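Local coordinates for protein Cap5O (Staphylococcus aureus, PDB 3OJO) that acts as a UDP-N-acetyl-mannosamine dehydrogenase that uses NAD as cofactor in the biosynthesis of the capsular polysaccharide, at residues T15-G20 with I89-P94; C103-V108 with S129-K134; A211-L216 with C269-P274. One frame throughout, in Å; residues are numbered along the deposited sequence.

Interaction 1: residues T15-G20 with I89-P94; sequences TVVGLG and IAVPTP. With NAD (nicotinamide-adenine-dinucleotide), chain J.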
loop_
_atom_site.group_PDB
_atom_site.type_symbol
_atom_site.label_atom_id
_atom_site.label_comp_id
_atom_site.label_asym_id
_atom_site.label_seq_id
_atom_site.Cartn_x
_atom_site.Cartn_y
_atom_site.Cartn_z
ATOM N N THR B 15 9.022 33.595 -18.481
ATOM C CA THR B 15 9.951 33.676 -17.373
ATOM C C THR B 15 9.872 32.368 -16.545
ATOM O O THR B 15 8.775 31.917 -16.152
ATOM C CB THR B 15 9.714 34.934 -16.554
ATOM O OG1 THR B 15 9.753 36.060 -17.431
ATOM C CG2 THR B 15 10.733 35.103 -15.456
ATOM N N VAL B 16 11.042 31.750 -16.316
ATOM C CA VAL B 16 11.156 30.551 -15.489
ATOM C C VAL B 16 11.834 30.985 -14.183
ATOM O O VAL B 16 12.972 31.434 -14.200
ATOM C CB VAL B 16 11.901 29.384 -16.204
ATOM C CG1 VAL B 16 12.095 28.203 -15.263
ATOM C CG2 VAL B 16 11.177 28.952 -17.493
ATOM N N VAL B 17 11.120 30.891 -13.068
ATOM C CA VAL B 17 11.632 31.268 -11.750
ATOM C C VAL B 17 12.165 30.022 -11.025
ATOM O O VAL B 17 11.393 29.149 -10.629
ATOM C CB VAL B 17 10.571 32.041 -10.934
ATOM C CG1 VAL B 17 11.125 32.526 -9.599
ATOM C CG2 VAL B 17 10.014 33.201 -11.742
ATOM N N GLY B 18 13.481 29.956 -10.890
ATOM C CA GLY B 18 14.179 28.820 -10.303
ATOM C C GLY B 18 14.885 28.080 -11.418
ATOM O O GLY B 18 14.244 27.632 -12.369
ATOM N N LEU B 19 16.213 28.038 -11.368
ATOM C CA LEU B 19 16.994 27.392 -12.426
ATOM C C LEU B 19 17.823 26.195 -11.974
ATOM O O LEU B 19 19.032 26.133 -12.243
ATOM C CB LEU B 19 17.865 28.421 -13.175
ATOM C CG LEU B 19 17.136 29.592 -13.806
ATOM C CD1 LEU B 19 18.105 30.643 -14.187
ATOM C CD2 LEU B 19 16.339 29.168 -15.009
ATOM N N GLY B 20 17.164 25.248 -11.317
ATOM C CA GLY B 20 17.800 24.005 -10.889
ATOM C C GLY B 20 17.562 22.893 -11.884
ATOM O O GLY B 20 17.460 23.149 -13.089
ATOM N N ILE B 89 6.967 28.814 -11.975
ATOM C CA ILE B 89 7.671 28.706 -10.697
ATOM C C ILE B 89 8.169 27.258 -10.582
ATOM O O ILE B 89 7.361 26.317 -10.570
ATOM C CB ILE B 89 6.795 29.163 -9.508
ATOM C CG1 ILE B 89 6.464 30.669 -9.637
ATOM C CG2 ILE B 89 7.456 28.840 -8.155
ATOM C CD1 ILE B 89 5.124 31.076 -9.102
ATOM N N ALA B 90 9.499 27.101 -10.530
ATOM C CA ALA B 90 10.212 25.823 -10.428
ATOM C C ALA B 90 11.285 25.910 -9.325
ATOM O O ALA B 90 12.392 25.390 -9.486
ATOM C CB ALA B 90 10.856 25.486 -11.760
ATOM N N VAL B 91 10.943 26.574 -8.204
ATOM C CA VAL B 91 11.807 26.747 -7.033
ATOM C C VAL B 91 11.697 25.478 -6.134
ATOM O O VAL B 91 10.784 24.673 -6.361
ATOM C CB VAL B 91 11.499 28.068 -6.260
ATOM C CG1 VAL B 91 11.624 29.290 -7.166
ATOM C CG2 VAL B 91 10.125 28.016 -5.606
ATOM N N PRO B 92 12.571 25.253 -5.122
ATOM C CA PRO B 92 12.408 24.040 -4.306
ATOM C C PRO B 92 11.312 24.138 -3.244
ATOM O O PRO B 92 10.888 25.227 -2.846
ATOM C CB PRO B 92 13.795 23.834 -3.673
ATOM C CG PRO B 92 14.617 25.034 -4.072
ATOM C CD PRO B 92 13.720 26.055 -4.665
ATOM N N THR B 93 10.829 22.980 -2.814
ATOM C CA THR B 93 9.826 22.875 -1.749
ATOM C C THR B 93 10.470 22.030 -0.672
ATOM O O THR B 93 10.336 20.809 -0.691
ATOM C CB THR B 93 8.472 22.380 -2.244
ATOM O OG1 THR B 93 8.662 21.104 -2.804
ATOM C CG2 THR B 93 7.870 23.302 -3.259
ATOM N N PRO B 94 11.281 22.668 0.209
ATOM C CA PRO B 94 11.995 21.898 1.240
ATOM C C PRO B 94 11.072 21.164 2.212
ATOM O O PRO B 94 9.856 21.404 2.244
ATOM C CB PRO B 94 12.853 22.963 1.943
ATOM C CG PRO B 94 12.845 24.150 1.034
ATOM C CD PRO B 94 11.537 24.118 0.358
HETATM P PA NAD J . 16.940 22.760 -7.214
HETATM O O1A NAD J . 17.419 23.019 -5.840
HETATM O O2A NAD J . 17.920 21.982 -7.999
HETATM O O5B NAD J . 16.660 24.170 -7.933
HETATM C C5B NAD J . 15.997 25.219 -7.279
HETATM C C4B NAD J . 16.601 26.513 -7.772
HETATM O O4B NAD J . 15.698 27.571 -7.531
HETATM C C3B NAD J . 17.930 26.858 -7.086
HETATM O O3B NAD J . 18.878 27.253 -8.072
HETATM C C2B NAD J . 17.567 28.078 -6.251
HETATM O O2B NAD J . 18.640 28.980 -6.067
HETATM C C1B NAD J . 16.426 28.690 -7.045
HETATM N N9A NAD J . 15.570 29.524 -6.188
HETATM C C8A NAD J . 15.196 29.245 -4.892
HETATM N N7A NAD J . 14.317 30.187 -4.481
HETATM C C5A NAD J . 14.139 31.063 -5.500
HETATM C C6A NAD J . 13.365 32.220 -5.607
HETATM N N6A NAD J . 12.629 32.598 -4.557
HETATM N N1A NAD J . 13.373 32.938 -6.801
HETATM C C2A NAD J . 14.130 32.504 -7.877
HETATM N N3A NAD J . 14.896 31.360 -7.763
HETATM C C4A NAD J . 14.901 30.651 -6.594
HETATM O O3 NAD J . 15.494 22.035 -7.125
HETATM P PN NAD J . 14.860 21.161 -8.312
HETATM O O1N NAD J . 15.433 19.794 -8.217
HETATM O O2N NAD J . 14.934 21.920 -9.585
HETATM O O5D NAD J . 13.342 21.027 -7.870
HETATM C C5D NAD J . 12.614 22.127 -7.391
HETATM C C4D NAD J . 11.295 21.601 -6.834
HETATM O O4D NAD J . 10.557 20.947 -7.854
HETATM C C3D NAD J . 11.456 20.511 -5.774
HETATM O O3D NAD J . 11.862 20.937 -4.487
HETATM C C2D NAD J . 10.061 19.937 -5.787
HETATM O O2D NAD J . 9.175 20.899 -5.277
HETATM C C1D NAD J . 9.788 19.897 -7.282
HETATM N N1N NAD J . 10.170 18.549 -7.760
HETATM C C2N NAD J . 11.410 18.283 -8.299
HETATM C C3N NAD J . 11.729 16.978 -8.703
HETATM C C7N NAD J . 12.857 16.737 -9.667
HETATM O O7N NAD J . 12.620 15.860 -10.751
HETATM N N7N NAD J . 14.046 17.322 -9.468
HETATM C C4N NAD J . 10.796 15.946 -8.523
HETATM C C5N NAD J . 9.558 16.211 -7.942
HETATM C C6N NAD J . 9.272 17.522 -7.552
HETATM O O HOH W 1 14.635 24.368 -10.613
#
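Val17 O takes the backbone N of Ala90 at 2.8 Å with an N-H...O angle of 166°, the bond that pairs the ends of two parallel strands, 13-17 and 86-89, in the Rossmann-type NAD-binding domain. Past this bond both chains leave the sheet and become dinucleotide-binding loops. Val17 and Val91 meet through their CG1 methyls, and both methyls also rest on the same face of the adenine. Val91 CG1 stands almost directly above NAD C5A at 3.5 Å, whereas Val17 CG1 covers the ring margin at NAD C2A. Val17 presents that methyl because chi1 (-176°) sets it opposite the backbone N. Gly18 turns the first loop with a positive phi of 108°, bringing its CA beside the adenosine ribose; Gly18 and Gly20 fit the GxGxxG pattern of such folds. On the second loop Thr93 grips the other ribose twice: its N donates to NAD O3D at 2.8 Å, and its OG1 pairs with NAD O2D at 2.5 Å, with either hydroxyl a possible donor. Farther out, helix 106-115 packs on Val17 through Ala111 and Ile115, and Asp41 accepts from Leu19 N. One water ties the loops to the diphosphate: it accepts from Gly20 N at 2.8 Å and lies 2.7 Å from both Ala90 O and NAD O2N.

Interaction 2: residues C103-V108 with S129-K134; sequences CDISLV and STIAPK. With NAD (nicotinamide-adenine-dinucleotide), chain J.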
loop_
_atom_site.group_PDB
_atom_site.type_symbol
_atom_site.label_atom_id
_atom_site.label_comp_id
_atom_site.label_asym_id
_atom_site.label_seq_id
_atom_site.Cartn_x
_atom_site.Cartn_y
_atom_site.Cartn_z
ATOM N N CYS B 103 5.338 19.568 2.756
ATOM C CA CYS B 103 6.084 20.381 1.803
ATOM C C CYS B 103 6.098 21.804 2.310
ATOM O O CYS B 103 5.066 22.314 2.771
ATOM C CB CYS B 103 5.451 20.322 0.416
ATOM S SG CYS B 103 5.305 18.667 -0.313
ATOM N N ASP B 104 7.249 22.454 2.211
ATOM C CA ASP B 104 7.352 23.851 2.586
ATOM C C ASP B 104 7.088 24.702 1.327
ATOM O O ASP B 104 7.870 24.635 0.376
ATOM C CB ASP B 104 8.723 24.134 3.219
ATOM C CG ASP B 104 8.939 25.552 3.696
ATOM O OD1 ASP B 104 10.115 25.957 3.827
ATOM O OD2 ASP B 104 7.933 26.266 3.918
ATOM N N ILE B 105 5.963 25.465 1.309
ATOM C CA ILE B 105 5.566 26.322 0.178
ATOM C C ILE B 105 6.163 27.734 0.219
ATOM O O ILE B 105 5.812 28.561 -0.622
ATOM C CB ILE B 105 4.041 26.375 -0.034
ATOM C CG1 ILE B 105 3.308 27.026 1.164
ATOM C CG2 ILE B 105 3.444 25.063 -0.571
ATOM C CD1 ILE B 105 2.036 27.763 0.843
ATOM N N SER B 106 7.027 28.016 1.208
ATOM C CA SER B 106 7.655 29.329 1.428
ATOM C C SER B 106 8.443 29.882 0.253
ATOM O O SER B 106 8.324 31.068 -0.023
ATOM C CB SER B 106 8.523 29.304 2.678
ATOM O OG SER B 106 7.737 28.936 3.796
ATOM N N LEU B 107 9.242 29.041 -0.446
ATOM C CA LEU B 107 10.031 29.519 -1.591
ATOM C C LEU B 107 9.144 29.801 -2.794
ATOM O O LEU B 107 9.437 30.707 -3.574
ATOM C CB LEU B 107 11.221 28.611 -1.946
ATOM C CG LEU B 107 12.101 28.084 -0.787
ATOM C CD1 LEU B 107 13.302 27.369 -1.322
ATOM C CD2 LEU B 107 12.610 29.187 0.081
ATOM N N VAL B 108 8.032 29.054 -2.905
ATOM C CA VAL B 108 7.003 29.222 -3.937
ATOM C C VAL B 108 6.252 30.558 -3.717
ATOM O O VAL B 108 5.921 31.244 -4.671
ATOM C CB VAL B 108 6.026 28.020 -3.941
ATOM C CG1 VAL B 108 4.992 28.161 -5.049
ATOM C CG2 VAL B 108 6.773 26.709 -4.069
ATOM N N SER B 129 6.624 23.270 -9.157
ATOM C CA SER B 129 7.115 22.805 -7.863
ATOM C C SER B 129 6.060 21.957 -7.152
ATOM O O SER B 129 4.858 22.134 -7.380
ATOM C CB SER B 129 7.437 24.014 -6.981
ATOM O OG SER B 129 8.345 24.891 -7.621
ATOM N N THR B 130 6.502 21.081 -6.255
ATOM C CA THR B 130 5.585 20.245 -5.489
ATOM C C THR B 130 4.842 21.100 -4.507
ATOM O O THR B 130 5.469 21.840 -3.747
ATOM C CB THR B 130 6.327 19.080 -4.840
ATOM O OG1 THR B 130 6.882 18.305 -5.907
ATOM C CG2 THR B 130 5.407 18.209 -3.981
ATOM N N ILE B 131 3.506 21.054 -4.546
ATOM C CA ILE B 131 2.704 21.859 -3.632
ATOM C C ILE B 131 1.667 21.045 -2.895
ATOM O O ILE B 131 1.114 20.094 -3.463
ATOM C CB ILE B 131 2.135 23.133 -4.300
ATOM C CG1 ILE B 131 1.200 22.793 -5.464
ATOM C CG2 ILE B 131 3.258 24.123 -4.678
ATOM C CD1 ILE B 131 0.664 23.954 -6.183
ATOM N N ALA B 132 1.386 21.435 -1.635
ATOM C CA ALA B 132 0.378 20.781 -0.797
ATOM C C ALA B 132 -0.994 21.008 -1.407
ATOM O O ALA B 132 -1.195 22.036 -2.059
ATOM C CB ALA B 132 0.429 21.327 0.621
ATOM N N PRO B 133 -1.958 20.074 -1.252
ATOM C CA PRO B 133 -3.283 20.300 -1.850
ATOM C C PRO B 133 -3.932 21.561 -1.307
ATOM O O PRO B 133 -3.750 21.908 -0.136
ATOM C CB PRO B 133 -4.056 19.028 -1.502
ATOM C CG PRO B 133 -3.008 18.021 -1.214
ATOM C CD PRO B 133 -1.929 18.792 -0.519
ATOM N N LYS B 134 -4.607 22.284 -2.207
ATOM C CA LYS B 134 -5.299 23.552 -1.960
ATOM C C LYS B 134 -4.419 24.808 -1.932
ATOM O O LYS B 134 -4.904 25.874 -1.575
ATOM C CB LYS B 134 -6.349 23.455 -0.830
ATOM C CG LYS B 134 -7.463 22.473 -1.199
ATOM C CD LYS B 134 -8.745 22.832 -0.585
ATOM C CE LYS B 134 -9.578 23.908 -1.227
ATOM N NZ LYS B 134 -10.932 23.827 -0.616
HETATM P PA NAD J . 16.940 22.760 -7.214
HETATM O O1A NAD J . 17.419 23.019 -5.840
HETATM O O2A NAD J . 17.920 21.982 -7.999
HETATM O O5B NAD J . 16.660 24.170 -7.933
HETATM C C5B NAD J . 15.997 25.219 -7.279
HETATM C C4B NAD J . 16.601 26.513 -7.772
HETATM O O4B NAD J . 15.698 27.571 -7.531
HETATM C C3B NAD J . 17.930 26.858 -7.086
HETATM O O3B NAD J . 18.878 27.253 -8.072
HETATM C C2B NAD J . 17.567 28.078 -6.251
HETATM O O2B NAD J . 18.640 28.980 -6.067
HETATM C C1B NAD J . 16.426 28.690 -7.045
HETATM N N9A NAD J . 15.570 29.524 -6.188
HETATM C C8A NAD J . 15.196 29.245 -4.892
HETATM N N7A NAD J . 14.317 30.187 -4.481
HETATM C C5A NAD J . 14.139 31.063 -5.500
HETATM C C6A NAD J . 13.365 32.220 -5.607
HETATM N N6A NAD J . 12.629 32.598 -4.557
HETATM N N1A NAD J . 13.373 32.938 -6.801
HETATM C C2A NAD J . 14.130 32.504 -7.877
HETATM N N3A NAD J . 14.896 31.360 -7.763
HETATM C C4A NAD J . 14.901 30.651 -6.594
HETATM O O3 NAD J . 15.494 22.035 -7.125
HETATM P PN NAD J . 14.860 21.161 -8.312
HETATM O O1N NAD J . 15.433 19.794 -8.217
HETATM O O2N NAD J . 14.934 21.920 -9.585
HETATM O O5D NAD J . 13.342 21.027 -7.870
HETATM C C5D NAD J . 12.614 22.127 -7.391
HETATM C C4D NAD J . 11.295 21.601 -6.834
HETATM O O4D NAD J . 10.557 20.947 -7.854
HETATM C C3D NAD J . 11.456 20.511 -5.774
HETATM O O3D NAD J . 11.862 20.937 -4.487
HETATM C C2D NAD J . 10.061 19.937 -5.787
HETATM O O2D NAD J . 9.175 20.899 -5.277
HETATM C C1D NAD J . 9.788 19.897 -7.282
HETATM N N1N NAD J . 10.170 18.549 -7.760
HETATM C C2N NAD J . 11.410 18.283 -8.299
HETATM C C3N NAD J . 11.729 16.978 -8.703
HETATM C C7N NAD J . 12.857 16.737 -9.667
HETATM O O7N NAD J . 12.620 15.860 -10.751
HETATM N N7N NAD J . 14.046 17.322 -9.468
HETATM C C4N NAD J . 10.796 15.946 -8.523
HETATM C C5N NAD J . 9.558 16.211 -7.942
HETATM C C6N NAD J . 9.272 17.522 -7.552
#
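Ile105 and Val108 converge on Ile131, and this apolar group carries much of the contact between the start of helix 106-115 and the loop that follows strand 124-127. Ile105 CG2 meets Ile131 CG2 methyl to methyl at 4.2 Å. Val108, one helical turn on, reaches the same Ile131 methyl with its CG2, which also touches Ser129 CB at 4.0 Å; chi1 of -178° turns CG1 opposite the backbone N and leaves CG2, anti to the carbonyl carbon, to make both contacts. At the other end Cys103 SG lies 3.7 Å from Thr130 CG2, the branch that projects away from the threonine's own backbone N. That sulfur is joined in a disulfide to Cys269.

The polar bonds serve the cofactor and the loop ends. Thr130 N donates to NAD O2D at 2.9 Å and 163°, adding a backbone grip on the nicotinamide ribose. Ser129 OG is hydrogen-bonded to Val91 O, linking this loop to the one that follows the adjacent strand 86-89. Within the first segment Asp104 prepares the helix start: its OD2 accepts from Ser106 OG at 2.7 Å, on the syn side and 20° out of the carboxylate plane, and weakly from Ser106 N.

Between the two segments themselves the evidence is of van der Waals contact alone, so their mutual fit depends on shape. Directional bonds act on the cofactor and on adjoining loops, and the disulfide covalently ties the 103-108 end to the loop of Cys269, next to Thr130, whose backbone holds the nicotinamide ribose.

Interaction 3: residues A211-L216 with C269-P274; sequences AEMSKL and CLAVDP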
loop_
_atom_site.group_PDB
_atom_site.type_symbol
_atom_site.label_atom_id
_atom_site.label_comp_id
_atom_site.label_asym_id
_atom_site.label_seq_id
_atom_site.Cartn_x
_atom_site.Cartn_y
_atom_site.Cartn_z
ATOM N N ALA B 211 -4.714 17.740 -9.288
ATOM C CA ALA B 211 -3.320 17.654 -9.707
ATOM C C ALA B 211 -2.389 17.623 -8.473
ATOM O O ALA B 211 -1.400 16.872 -8.453
ATOM C CB ALA B 211 -2.967 18.861 -10.593
ATOM N N GLU B 212 -2.680 18.488 -7.482
ATOM C CA GLU B 212 -1.908 18.562 -6.249
ATOM C C GLU B 212 -2.023 17.229 -5.463
ATOM O O GLU B 212 -1.011 16.609 -5.187
ATOM C CB GLU B 212 -2.360 19.749 -5.381
ATOM C CG GLU B 212 -2.198 21.116 -6.024
ATOM C CD GLU B 212 -2.934 22.260 -5.348
ATOM O OE1 GLU B 212 -4.044 22.041 -4.813
ATOM O OE2 GLU B 212 -2.416 23.396 -5.392
ATOM N N MET B 213 -3.250 16.815 -5.128
ATOM C CA MET B 213 -3.601 15.637 -4.352
ATOM C C MET B 213 -3.049 14.336 -4.934
ATOM O O MET B 213 -2.511 13.505 -4.195
ATOM C CB MET B 213 -5.131 15.567 -4.161
ATOM C CG MET B 213 -5.587 14.697 -2.976
ATOM S SD MET B 213 -4.531 14.789 -1.493
ATOM C CE MET B 213 -5.564 15.730 -0.338
ATOM N N SER B 214 -3.163 14.190 -6.251
ATOM C CA SER B 214 -2.716 13.043 -7.020
ATOM C C SER B 214 -1.217 12.790 -6.871
ATOM O O SER B 214 -0.788 11.643 -6.704
ATOM C CB SER B 214 -3.101 13.230 -8.493
ATOM O OG SER B 214 -2.210 12.574 -9.389
ATOM N N LYS B 215 -0.423 13.838 -6.992
ATOM C CA LYS B 215 1.027 13.694 -6.952
ATOM C C LYS B 215 1.549 13.348 -5.577
ATOM O O LYS B 215 2.519 12.609 -5.429
ATOM C CB LYS B 215 1.714 14.924 -7.577
ATOM C CG LYS B 215 1.727 14.826 -9.093
ATOM C CD LYS B 215 2.624 13.686 -9.624
ATOM C CE LYS B 215 2.202 13.210 -10.994
ATOM N NZ LYS B 215 3.225 13.532 -12.026
ATOM N N LEU B 216 0.845 13.829 -4.587
ATOM C CA LEU B 216 1.147 13.598 -3.204
ATOM C C LEU B 216 0.670 12.232 -2.734
ATOM O O LEU B 216 1.340 11.636 -1.880
ATOM C CB LEU B 216 0.646 14.772 -2.352
ATOM C CG LEU B 216 1.376 16.129 -2.608
ATOM C CD1 LEU B 216 1.116 17.119 -1.489
ATOM C CD2 LEU B 216 2.898 15.947 -2.760
ATOM N N CYS B 269 8.061 15.022 -0.390
ATOM C CA CYS B 269 7.110 15.329 0.675
ATOM C C CYS B 269 5.697 14.811 0.374
ATOM O O CYS B 269 5.335 14.634 -0.795
ATOM C CB CYS B 269 7.132 16.809 1.046
ATOM S SG CYS B 269 7.193 17.953 -0.363
ATOM N N LEU B 270 4.924 14.507 1.439
ATOM C CA LEU B 270 3.629 13.821 1.357
ATOM C C LEU B 270 2.334 14.640 1.234
ATOM O O LEU B 270 2.376 15.871 1.312
ATOM C CB LEU B 270 3.512 12.781 2.481
ATOM C CG LEU B 270 4.672 11.846 2.701
ATOM C CD1 LEU B 270 4.339 10.867 3.791
ATOM C CD2 LEU B 270 5.068 11.105 1.421
ATOM N N ALA B 271 1.181 13.925 1.047
ATOM C CA ALA B 271 -0.203 14.418 0.902
ATOM C C ALA B 271 -0.777 15.033 2.209
ATOM O O ALA B 271 -1.923 14.768 2.604
ATOM C CB ALA B 271 -1.109 13.299 0.379
ATOM N N VAL B 272 0.027 15.879 2.864
ATOM C CA VAL B 272 -0.374 16.548 4.094
ATOM C C VAL B 272 -0.097 18.030 4.024
ATOM O O VAL B 272 1.048 18.440 3.814
ATOM C CB VAL B 272 0.180 15.891 5.385
ATOM C CG1 VAL B 272 -0.659 14.681 5.794
ATOM C CG2 VAL B 272 1.657 15.520 5.240
ATOM N N ASP B 273 -1.156 18.837 4.142
ATOM C CA ASP B 273 -0.996 20.281 4.179
ATOM C C ASP B 273 -0.671 20.643 5.648
ATOM O O ASP B 273 -1.283 20.075 6.568
ATOM C CB ASP B 273 -2.221 21.019 3.611
ATOM C CG ASP B 273 -3.420 21.084 4.527
ATOM O OD1 ASP B 273 -4.270 20.174 4.453
ATOM O OD2 ASP B 273 -3.510 22.049 5.314
ATOM N N PRO B 274 0.353 21.506 5.886
ATOM C CA PRO B 274 0.740 21.829 7.277
ATOM C C PRO B 274 -0.404 22.233 8.215
ATOM O O PRO B 274 -0.403 21.843 9.386
ATOM C CB PRO B 274 1.779 22.941 7.102
ATOM C CG PRO B 274 2.356 22.703 5.739
ATOM C CD PRO B 274 1.199 22.228 4.910
#
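Leu216 lies over one face of the peptide plane that joins Leu270 to Ala271. Its CB stands almost vertically above Ala271 N, 3.5 Å away, and CD1 comes to 3.3 Å from Leu270 O, from above the plane and displaced beyond the oxygen. The opposite face of this peptide is turned toward the next residue: Val272 N donates to Leu270 O at 2.8 Å from that side, closing an inverse gamma turn centred on Ala271. Ala271 N is hydrogen-bonded to Thr220 OG1, one helical turn past Leu216. The preceding peptide is met differently, since Leu216 CD2 approaches Cys269 O at 3.4 Å obliquely to its plane; that oxygen also accepts from Asn219 ND2.

Side-chain contact centres on Ala271, whose CB sits 3.6 Å from Leu216 CB. Met213 starts away from the loop, yet bends at chi2 (38°) and chi3 (108°) bring its SD back to 4.2 Å from Ala271 CB. Val246 of the second subunit packs on Met213, so the contact borders the dimer interface.

Both carbonyls under the leucine therefore have polar partners of their own, and the aliphatic branch covers them without competing. This is a helix-against-loop contact within the central domain, on helix 208-238. By its Gly-Gly-His-Cys sequence the loop probably corresponds to the one carrying the cysteine nucleophile in this family; here Cys269 is disulfide-bonded to Cys103, as befits the oxidized conformation.

The three contacts follow in series along the chain and step from the nucleotide-binding sheet toward the central domain. Interactions 1 and 2 have centres about 11 Å apart and belong to the NAD-binding domain; they share the cofactor, use neighbouring strands 86-89 and 124-127, and connect through Pro94 O and Asp104 N. Interaction 3, in the central domain, is about 9 Å from interaction 2 and about 18 Å from interaction 1. Two ties cross between domains from interaction 2: the Cys103-Cys269 disulfide and the bond from Lys134 N to Glu212 OE1. The sequence of contacts thus couples the cofactor site to long helix 208-238 and to the second subunit, which touches interactions 2 and 3.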